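Local coordinates for protein exosome complex component Rrp42 (Archaeoglobus fulgidus, PDB 3M7N) that probably serves as a non-catalytic subunit of the RNA-degrading archaeal exosome, helping to shape the active site of its partner Rrp41, at residues V180-V185 with T215-D220. Residues are numbered along the deposited sequence; the frame is centred on the assembly and turned at random.
Sequences VRDLPV and TTDKDD
V185 and T216 form an antiparallel hydrogen-bonded pair: V185 N donates to T216 O at 3.1 Å and T216 N returns a bond to V185 O at 3.0 Å, while the CA-H groups of P184 and T215 add contacts to the same two carbonyls. Past this bridge the backbone of K218 is bonded by a side chain instead. OD2 of D182 accepts the K218 amide N at 2.7 Å through its syn lone pair, the N-H...O angle being 163°, since chi1 of -153° swings the carboxylate out opposite the backbone N. The anti lone pair of OD2 takes L183 N at 2.6 Å, so two amides fix the rotation of the carboxylate and tie the loop before the strand to the start of the type I turn D217-D220. With an alanine here, the amides of K218 and L183 would both probably lose their shared acceptor, leaving the turn less firmly joined to the loop. D182 OD1 faces D217 CB at 3.2 Å. The carboxylate planes of D182 and D217 are 25° apart, with D182 OD1 3.8 Å from D217 OD2, a like-charge approach that is probably unfavourable; D217 turns OD1 to D219 N in an Asx turn. Across D182, the K218 chain bends at chi3, bringing CE to 3.6 Å from R181 O; a water bridges that carbonyl and K218 NZ. T215 CG2 packs against V185 O. The contact lies where inner strand 185-192 begins and its neighbour 211-216 ends, in the four-stranded antiparallel sheet of the second RNase PH-family domain. Helix 235-253 meets V185 and T216, R253 bonds L183 O and T216 OG1, and helix 148-161 packs on L183, P184 and V185.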
loop_
_atom_site.group_PDB
_atom_site.type_symbol
_atom_site.label_atom_id
_atom_site.label_comp_id
_atom_site.label_asym_id
_atom_site.label_seq_id
_atom_site.Cartn_x
_atom_site.Cartn_y
_atom_site.Cartn_z
ATOM N N VAL H 180 -35.217 -7.801 22.938
ATOM C CA VAL H 180 -34.059 -7.245 23.631
ATOM C C VAL H 180 -34.238 -7.344 25.150
ATOM O O VAL H 180 -35.197 -6.818 25.696
ATOM C CB VAL H 180 -33.834 -5.765 23.264
ATOM C CG1 VAL H 180 -32.633 -5.232 24.006
ATOM C CG2 VAL H 180 -33.659 -5.606 21.751
ATOM N N ARG H 181 -33.298 -7.985 25.834
ATOM C CA ARG H 181 -33.476 -8.247 27.260
ATOM C C ARG H 181 -32.453 -7.601 28.196
ATOM O O ARG H 181 -32.392 -7.935 29.375
ATOM C CB ARG H 181 -33.519 -9.746 27.504
ATOM C CG ARG H 181 -32.326 -10.456 26.967
ATOM C CD ARG H 181 -32.483 -11.958 27.136
ATOM N NE ARG H 181 -31.369 -12.690 26.541
ATOM C CZ ARG H 181 -31.230 -14.009 26.591
ATOM N NH1 ARG H 181 -32.146 -14.753 27.214
ATOM N NH2 ARG H 181 -30.171 -14.580 26.019
ATOM N N ASP H 182 -31.656 -6.674 27.696
ATOM C CA ASP H 182 -30.756 -5.951 28.595
ATOM C C ASP H 182 -30.414 -4.628 27.958
ATOM O O ASP H 182 -30.786 -4.362 26.816
ATOM C CB ASP H 182 -29.484 -6.765 28.928
ATOM C CG ASP H 182 -28.873 -6.392 30.294
ATOM O OD1 ASP H 182 -28.426 -7.303 31.024
ATOM O OD2 ASP H 182 -28.828 -5.190 30.645
ATOM N N LEU H 183 -29.727 -3.782 28.706
ATOM C CA LEU H 183 -29.461 -2.443 28.229
ATOM C C LEU H 183 -28.019 -2.063 28.587
ATOM O O LEU H 183 -27.774 -1.312 29.531
ATOM C CB LEU H 183 -30.483 -1.473 28.823
ATOM C CG LEU H 183 -30.958 -0.307 27.947
ATOM C CD1 LEU H 183 -31.986 0.573 28.678
ATOM C CD2 LEU H 183 -29.776 0.538 27.450
ATOM N N PRO H 184 -27.061 -2.608 27.828
ATOM C CA PRO H 184 -25.632 -2.281 27.921
ATOM C C PRO H 184 -25.396 -0.800 27.662
ATOM O O PRO H 184 -25.872 -0.282 26.639
ATOM C CB PRO H 184 -24.996 -3.051 26.758
ATOM C CG PRO H 184 -26.032 -3.928 26.213
ATOM C CD PRO H 184 -27.373 -3.510 26.707
ATOM N N VAL H 185 -24.647 -0.148 28.549
ATOM C CA VAL H 185 -24.275 1.247 28.396
ATOM C C VAL H 185 -22.837 1.339 28.803
ATOM O O VAL H 185 -22.437 0.751 29.837
ATOM C CB VAL H 185 -25.085 2.160 29.327
ATOM C CG1 VAL H 185 -24.606 3.596 29.215
ATOM C CG2 VAL H 185 -26.588 2.027 29.041
ATOM N N THR H 215 -18.349 -0.802 30.793
ATOM C CA THR H 215 -19.716 -1.061 30.379
ATOM C C THR H 215 -20.488 -1.910 31.385
ATOM O O THR H 215 -20.002 -2.930 31.871
ATOM C CB THR H 215 -19.755 -1.754 29.009
ATOM O OG1 THR H 215 -18.875 -1.059 28.115
ATOM C CG2 THR H 215 -21.192 -1.792 28.441
ATOM N N THR H 216 -21.714 -1.499 31.677
ATOM C CA THR H 216 -22.541 -2.259 32.593
ATOM C C THR H 216 -23.857 -2.687 31.960
ATOM O O THR H 216 -24.298 -2.122 30.952
ATOM C CB THR H 216 -22.846 -1.451 33.853
ATOM O OG1 THR H 216 -23.591 -0.292 33.482
ATOM C CG2 THR H 216 -21.563 -1.014 34.541
ATOM N N ASP H 217 -24.474 -3.699 32.563
ATOM C CA ASP H 217 -25.811 -4.118 32.186
ATOM C C ASP H 217 -26.856 -3.477 33.106
ATOM O O ASP H 217 -26.526 -2.634 33.944
ATOM C CB ASP H 217 -25.941 -5.652 32.181
ATOM C CG ASP H 217 -25.834 -6.274 33.579
ATOM O OD1 ASP H 217 -25.937 -5.553 34.586
ATOM O OD2 ASP H 217 -25.646 -7.508 33.664
ATOM N N LYS H 218 -28.109 -3.887 32.909
ATOM C CA LYS H 218 -29.281 -3.518 33.720
ATOM C C LYS H 218 -29.083 -3.490 35.241
ATOM O O LYS H 218 -29.573 -2.608 35.928
ATOM C CB LYS H 218 -30.378 -4.564 33.461
ATOM C CG LYS H 218 -31.555 -4.095 32.674
ATOM C CD LYS H 218 -32.584 -5.212 32.646
ATOM C CE LYS H 218 -31.875 -6.551 32.613
ATOM N NZ LYS H 218 -32.749 -7.680 33.039
ATOM N N ASP H 219 -28.425 -4.514 35.756
ATOM C CA ASP H 219 -28.289 -4.709 37.192
ATOM C C ASP H 219 -26.993 -4.167 37.716
ATOM O O ASP H 219 -26.568 -4.556 38.801
ATOM C CB ASP H 219 -28.330 -6.208 37.518
ATOM C CG ASP H 219 -29.592 -6.872 37.016
ATOM O OD1 ASP H 219 -30.660 -6.223 37.079
ATOM O OD2 ASP H 219 -29.519 -8.037 36.561
ATOM N N ASP H 220 -26.337 -3.316 36.937
ATOM C CA ASP H 220 -25.061 -2.711 37.345
ATOM C C ASP H 220 -23.885 -3.698 37.399
ATOM O O ASP H 220 -22.842 -3.387 37.960
ATOM C CB ASP H 220 -25.176 -1.995 38.697
ATOM C CG ASP H 220 -26.100 -0.773 38.654
ATOM O OD1 ASP H 220 -26.629 -0.415 37.578
ATOM O OD2 ASP H 220 -26.293 -0.150 39.719
HETATM O O HOH W 1 -34.884 -8.851 31.115
HETATM O O HOH W 2 -28.799 -7.614 34.199
#